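Local structure of YciF Bacterial Stress Response Protein (Salmonella enterica subsp. enterica serovar Typhimurium, 4ERU) at residues D19-E24 against E59-I64; D11-L16 against T125-L130. The protein is of unknown function but is a stress-response protein with a ferritin-like helix bundle that binds two magnesium ions. All coordinates share one frame; numbering follows the deposited sequence.

Both contacts use the first long helix, 9-37, of a ferritin-like bundle, and their centres lie about 13 Å apart. Along the chain the segments come in the order 11-16, 19-24, 59-64 and 125-130, so both segments of contact 1 fall between those of contact 2. In contact 1 helix 9-37 meets helix 41-66, its antiparallel neighbour, about 10 Å from the centre of the chain, and includes Glu24, a ligand of one of the two magnesium ions. Contact 2, about 18 Å from that centre, joins the same helix to the end of helix 99-130. One helix therefore runs from an apolar seam at the end of the bundle to the metal ligand Glu24 further in.

Contact 1. Residues D19-E24 against E59-I64. With MG (magnesium ion), chain E.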
# COMPACT_ATOMS: atom_id res chain seq x y z
N ASP A 19 -12.91 0.83 7.73
CA ASP A 19 -12.34 0.88 6.38
C ASP A 19 -11.68 -0.48 6.06
O ASP A 19 -11.90 -1.07 5.00
CB ASP A 19 -11.29 2.02 6.36
CG ASP A 19 -10.55 2.14 5.02
OD1 ASP A 19 -11.09 2.78 4.09
OD2 ASP A 19 -9.38 1.64 4.92
N THR A 20 -10.87 -0.98 7.00
CA THR A 20 -10.18 -2.26 6.82
C THR A 20 -11.16 -3.42 6.67
O THR A 20 -10.92 -4.33 5.87
CB THR A 20 -9.21 -2.48 8.00
OG1 THR A 20 -8.25 -1.43 7.96
CG2 THR A 20 -8.49 -3.81 7.92
N TYR A 21 -12.24 -3.40 7.46
CA TYR A 21 -13.26 -4.43 7.41
C TYR A 21 -13.91 -4.48 6.02
O TYR A 21 -14.07 -5.55 5.44
CB TYR A 21 -14.30 -4.14 8.49
CG TYR A 21 -15.45 -5.10 8.61
CD1 TYR A 21 -15.25 -6.43 9.00
CD2 TYR A 21 -16.76 -4.66 8.43
CE1 TYR A 21 -16.32 -7.31 9.18
CE2 TYR A 21 -17.86 -5.55 8.59
CZ TYR A 21 -17.62 -6.87 8.95
OH TYR A 21 -18.68 -7.74 9.11
N SER A 22 -14.26 -3.31 5.49
CA SER A 22 -14.73 -3.25 4.10
C SER A 22 -13.70 -3.75 3.07
O SER A 22 -14.05 -4.48 2.13
CB SER A 22 -15.15 -1.83 3.73
OG SER A 22 -15.29 -1.75 2.32
N ALA A 23 -12.44 -3.35 3.26
CA ALA A 23 -11.36 -3.78 2.36
C ALA A 23 -11.27 -5.31 2.35
O ALA A 23 -11.14 -5.92 1.27
CB ALA A 23 -9.98 -3.19 2.84
N GLU A 24 -11.34 -5.94 3.53
CA GLU A 24 -11.23 -7.39 3.59
C GLU A 24 -12.42 -8.07 2.91
O GLU A 24 -12.24 -9.04 2.17
CB GLU A 24 -11.11 -7.88 5.02
CG GLU A 24 -9.93 -7.31 5.82
CD GLU A 24 -8.59 -7.97 5.58
OE1 GLU A 24 -7.81 -8.12 6.56
OE2 GLU A 24 -8.27 -8.32 4.43
N GLU A 59 -13.03 -12.69 10.70
CA GLU A 59 -13.50 -13.20 11.98
C GLU A 59 -12.76 -12.57 13.15
O GLU A 59 -13.36 -12.29 14.19
CB GLU A 59 -13.42 -14.73 12.04
CG GLU A 59 -13.54 -15.29 13.47
CD GLU A 59 -14.92 -15.07 14.07
OE1 GLU A 59 -15.91 -15.06 13.31
OE2 GLU A 59 -15.00 -14.89 15.31
N ARG A 60 -11.46 -12.29 12.99
CA ARG A 60 -10.74 -11.56 14.06
C ARG A 60 -11.33 -10.17 14.29
O ARG A 60 -11.39 -9.67 15.43
CB ARG A 60 -9.24 -11.39 13.76
CG ARG A 60 -8.46 -12.66 13.72
CD ARG A 60 -6.96 -12.47 14.09
NE ARG A 60 -6.30 -13.77 13.88
CZ ARG A 60 -5.64 -14.12 12.77
NH1 ARG A 60 -5.47 -13.25 11.78
NH2 ARG A 60 -5.13 -15.33 12.67
N ILE A 61 -11.70 -9.50 13.20
CA ILE A 61 -12.27 -8.18 13.33
C ILE A 61 -13.60 -8.28 14.11
O ILE A 61 -13.85 -7.47 14.99
CB ILE A 61 -12.46 -7.49 11.96
CG1 ILE A 61 -11.10 -7.21 11.27
CG2 ILE A 61 -13.32 -6.21 12.10
CD1 ILE A 61 -11.18 -6.50 9.87
N ASP A 62 -14.44 -9.29 13.81
CA ASP A 62 -15.67 -9.46 14.62
C ASP A 62 -15.34 -9.65 16.11
O ASP A 62 -15.95 -9.01 16.96
CB ASP A 62 -16.55 -10.61 14.12
CG ASP A 62 -17.11 -10.36 12.75
OD1 ASP A 62 -17.28 -9.17 12.35
OD2 ASP A 62 -17.37 -11.35 12.04
N GLN A 63 -14.35 -10.50 16.39
CA GLN A 63 -13.81 -10.65 17.76
C GLN A 63 -13.27 -9.38 18.40
O GLN A 63 -13.50 -9.13 19.58
CB GLN A 63 -12.72 -11.71 17.80
CG GLN A 63 -13.21 -13.11 17.53
CD GLN A 63 -12.06 -14.09 17.59
OE1 GLN A 63 -11.93 -14.96 16.75
NE2 GLN A 63 -11.20 -13.93 18.60
N ILE A 64 -12.54 -8.57 17.63
CA ILE A 64 -12.10 -7.25 18.10
C ILE A 64 -13.31 -6.38 18.49
O ILE A 64 -13.29 -5.70 19.53
CB ILE A 64 -11.20 -6.53 17.03
CG1 ILE A 64 -9.80 -7.16 17.00
CG2 ILE A 64 -11.13 -5.02 17.29
CD1 ILE A 64 -9.05 -7.03 15.65
MG MG E . -6.21 -9.28 5.30
O HOH W 1 -6.09 -10.28 3.39
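Glu24 binds a magnesium ion through both carboxylate oxygens at the margin of this contact, while its CG only grazes Ile61 CD1, at 4.3 Å. OE1 of Glu24 stands 2.3 Å from the metal and OE2 of Glu24 2.4 Å, a bidentate grip that fixes the rotation of the group. The first torsion (chi1 -57°) puts CG beside the backbone N and near the isoleucine, and a bend at chi2 then turns the carboxylate toward the ion. A water, Gln57 and Glu146 complete this coordination, and Tyr120 OH hydrogen-bonds to Glu24 OE1.

Ile61 is the main contributor from segment 59-64. Its extended CG1 branch drives CD1 to 3.8 Å from Tyr21 CA, up against the backbone, and CD1 also borders Thr20 CG2. The other branch, CG2, meets Tyr21 CD1 at 3.7 Å, approaching the ring obliquely. Further out, Asp62 OD1 passes 3.8 Å from Tyr21 CE1, a loose approach with the carboxylate and ring planes 66° apart and the carboxylate not hydrogen-bonded to the tyrosine hydroxyl.

The segments are antiparallel, at 155°, in the ferritin-like bundle. Helix 99-130 closes over Thr20 and Ile61 with Tyr120, the loop residue Leu73 touches Tyr21, and helix 133-159 lies against Arg60 and Ile64.

Contact 2. Residues D11-L16 against T125-L130; sequences DLFIHL and TLAEQL
Phe13 and Leu126 are the nearest pair of backbones, 6.5 Å between their CA atoms, where helix 9-37 crosses helix 99-130 in the ferritin-like helical bundle. The two segments run antiparallel at 146°, with axes 10.3 Å apart at closest approach. What joins them is apolar: one set of contacts is made by the aromatic ring and its CB, the other by leucine side chains.

The aromatic contacts centre on Phe13. With CG anti to the backbone N (chi1 173°), the ring is carried across to segment 125-130, where it runs past the Leu126 side chain in the opposite sense. Leu126 CB meets the ring at its edge, near the ring plane, 3.8 Å from Phe13 CD1. One atom further round, Phe13 CE1 reaches Ala127 CB at 4.0 Å, here from an oblique direction. At the root of the ring, Leu130 CD1 settles 3.9 Å from Phe13 CB and borders CG as well. Tyr132, just beyond the segment, makes an edge-to-face pair with Phe13, and Leu139 of helix 133-159 touches both Phe13 and Ala127.

The aliphatic contacts converge on one methyl group, which also borders Phe13 CB and so links the two sets. Leu12 and Leu16, one helical turn apart, both leave the backbone on the side of the partner helix, and each crosses the Leu126 side chain at about a right angle. The same two leucines also pack on the second subunit, Leu12 on its Ala103 and Leu16 on its Lys111, so this seam adjoins the dimer interface. The shared methyl is Leu126 CD1, which lies 4.0 Å from Leu12 CG and 4.0 Å from Leu16 CD1.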
# COMPACT_ATOMS: atom_id res chain seq x y z
N ASP A 11 -12.44 7.58 17.75
CA ASP A 11 -13.14 7.68 16.46
C ASP A 11 -12.24 7.27 15.31
O ASP A 11 -12.69 6.64 14.36
CB ASP A 11 -13.61 9.11 16.17
CG ASP A 11 -14.65 9.63 17.15
OD1 ASP A 11 -15.47 8.83 17.68
OD2 ASP A 11 -14.65 10.87 17.38
N LEU A 12 -10.96 7.66 15.39
CA LEU A 12 -10.02 7.36 14.31
C LEU A 12 -9.90 5.87 14.18
O LEU A 12 -9.99 5.35 13.09
CB LEU A 12 -8.64 7.98 14.55
CG LEU A 12 -7.51 7.70 13.54
CD1 LEU A 12 -7.92 8.09 12.11
CD2 LEU A 12 -6.26 8.49 13.94
N PHE A 13 -9.73 5.19 15.33
CA PHE A 13 -9.56 3.76 15.34
C PHE A 13 -10.81 3.07 14.77
O PHE A 13 -10.71 2.11 14.04
CB PHE A 13 -9.25 3.29 16.76
CG PHE A 13 -9.21 1.80 16.91
CD1 PHE A 13 -8.01 1.12 16.77
CD2 PHE A 13 -10.37 1.09 17.22
CE1 PHE A 13 -7.96 -0.27 16.91
CE2 PHE A 13 -10.34 -0.29 17.37
CZ PHE A 13 -9.13 -0.98 17.20
N ILE A 14 -11.98 3.58 15.09
CA ILE A 14 -13.22 3.03 14.56
C ILE A 14 -13.31 3.27 13.06
O ILE A 14 -13.73 2.40 12.33
CB ILE A 14 -14.47 3.63 15.31
CG1 ILE A 14 -14.64 2.98 16.70
CG2 ILE A 14 -15.77 3.53 14.46
CD1 ILE A 14 -15.74 3.65 17.50
N HIS A 15 -12.92 4.47 12.62
CA HIS A 15 -12.96 4.79 11.20
C HIS A 15 -12.09 3.80 10.40
O HIS A 15 -12.55 3.18 9.42
CB HIS A 15 -12.50 6.23 10.92
CG HIS A 15 -12.55 6.59 9.46
ND1 HIS A 15 -11.46 6.46 8.63
CD2 HIS A 15 -13.58 7.02 8.69
CE1 HIS A 15 -11.81 6.81 7.40
NE2 HIS A 15 -13.09 7.14 7.41
N LEU A 16 -10.86 3.62 10.85
CA LEU A 16 -9.88 2.79 10.13
C LEU A 16 -10.21 1.32 10.28
O LEU A 16 -10.02 0.55 9.34
CB LEU A 16 -8.45 3.04 10.63
CG LEU A 16 -7.89 4.47 10.53
CD1 LEU A 16 -6.57 4.58 11.30
CD2 LEU A 16 -7.69 4.91 9.06
N THR A 125 -0.94 0.00 16.58
CA THR A 125 -0.48 1.20 17.31
C THR A 125 -1.60 1.87 18.13
O THR A 125 -1.44 2.11 19.34
CB THR A 125 0.23 2.22 16.37
OG1 THR A 125 1.44 1.63 15.89
CG2 THR A 125 0.57 3.54 17.12
N LEU A 126 -2.71 2.17 17.49
CA LEU A 126 -3.80 2.82 18.17
C LEU A 126 -4.45 1.89 19.22
O LEU A 126 -4.89 2.37 20.25
CB LEU A 126 -4.86 3.28 17.17
CG LEU A 126 -4.41 4.25 16.08
CD1 LEU A 126 -5.62 4.58 15.20
CD2 LEU A 126 -3.77 5.50 16.64
N ALA A 127 -4.52 0.59 18.94
CA ALA A 127 -5.06 -0.34 19.93
C ALA A 127 -4.23 -0.31 21.21
O ALA A 127 -4.81 -0.24 22.29
CB ALA A 127 -5.19 -1.77 19.39
N GLU A 128 -2.91 -0.38 21.09
CA GLU A 128 -1.99 -0.29 22.23
C GLU A 128 -2.20 0.99 23.02
O GLU A 128 -2.36 0.95 24.24
CB GLU A 128 -0.53 -0.41 21.78
CG GLU A 128 0.46 -0.53 22.96
CD GLU A 128 1.77 -1.23 22.58
OE1 GLU A 128 2.27 -1.04 21.46
OE2 GLU A 128 2.31 -1.99 23.42
N GLN A 129 -2.24 2.11 22.31
CA GLN A 129 -2.49 3.41 22.93
C GLN A 129 -3.83 3.47 23.68
O GLN A 129 -3.93 4.09 24.73
CB GLN A 129 -2.42 4.50 21.87
CG GLN A 129 -2.67 5.89 22.40
CD GLN A 129 -2.46 6.97 21.35
OE1 GLN A 129 -1.86 6.73 20.28
NE2 GLN A 129 -2.92 8.18 21.67
N LEU A 130 -4.84 2.83 23.13
CA LEU A 130 -6.16 2.87 23.74
C LEU A 130 -6.33 1.84 24.88
O LEU A 130 -7.34 1.87 25.57
CB LEU A 130 -7.25 2.71 22.66
CG LEU A 130 -7.34 3.90 21.68
CD1 LEU A 130 -8.19 3.56 20.47
CD2 LEU A 130 -7.85 5.17 22.38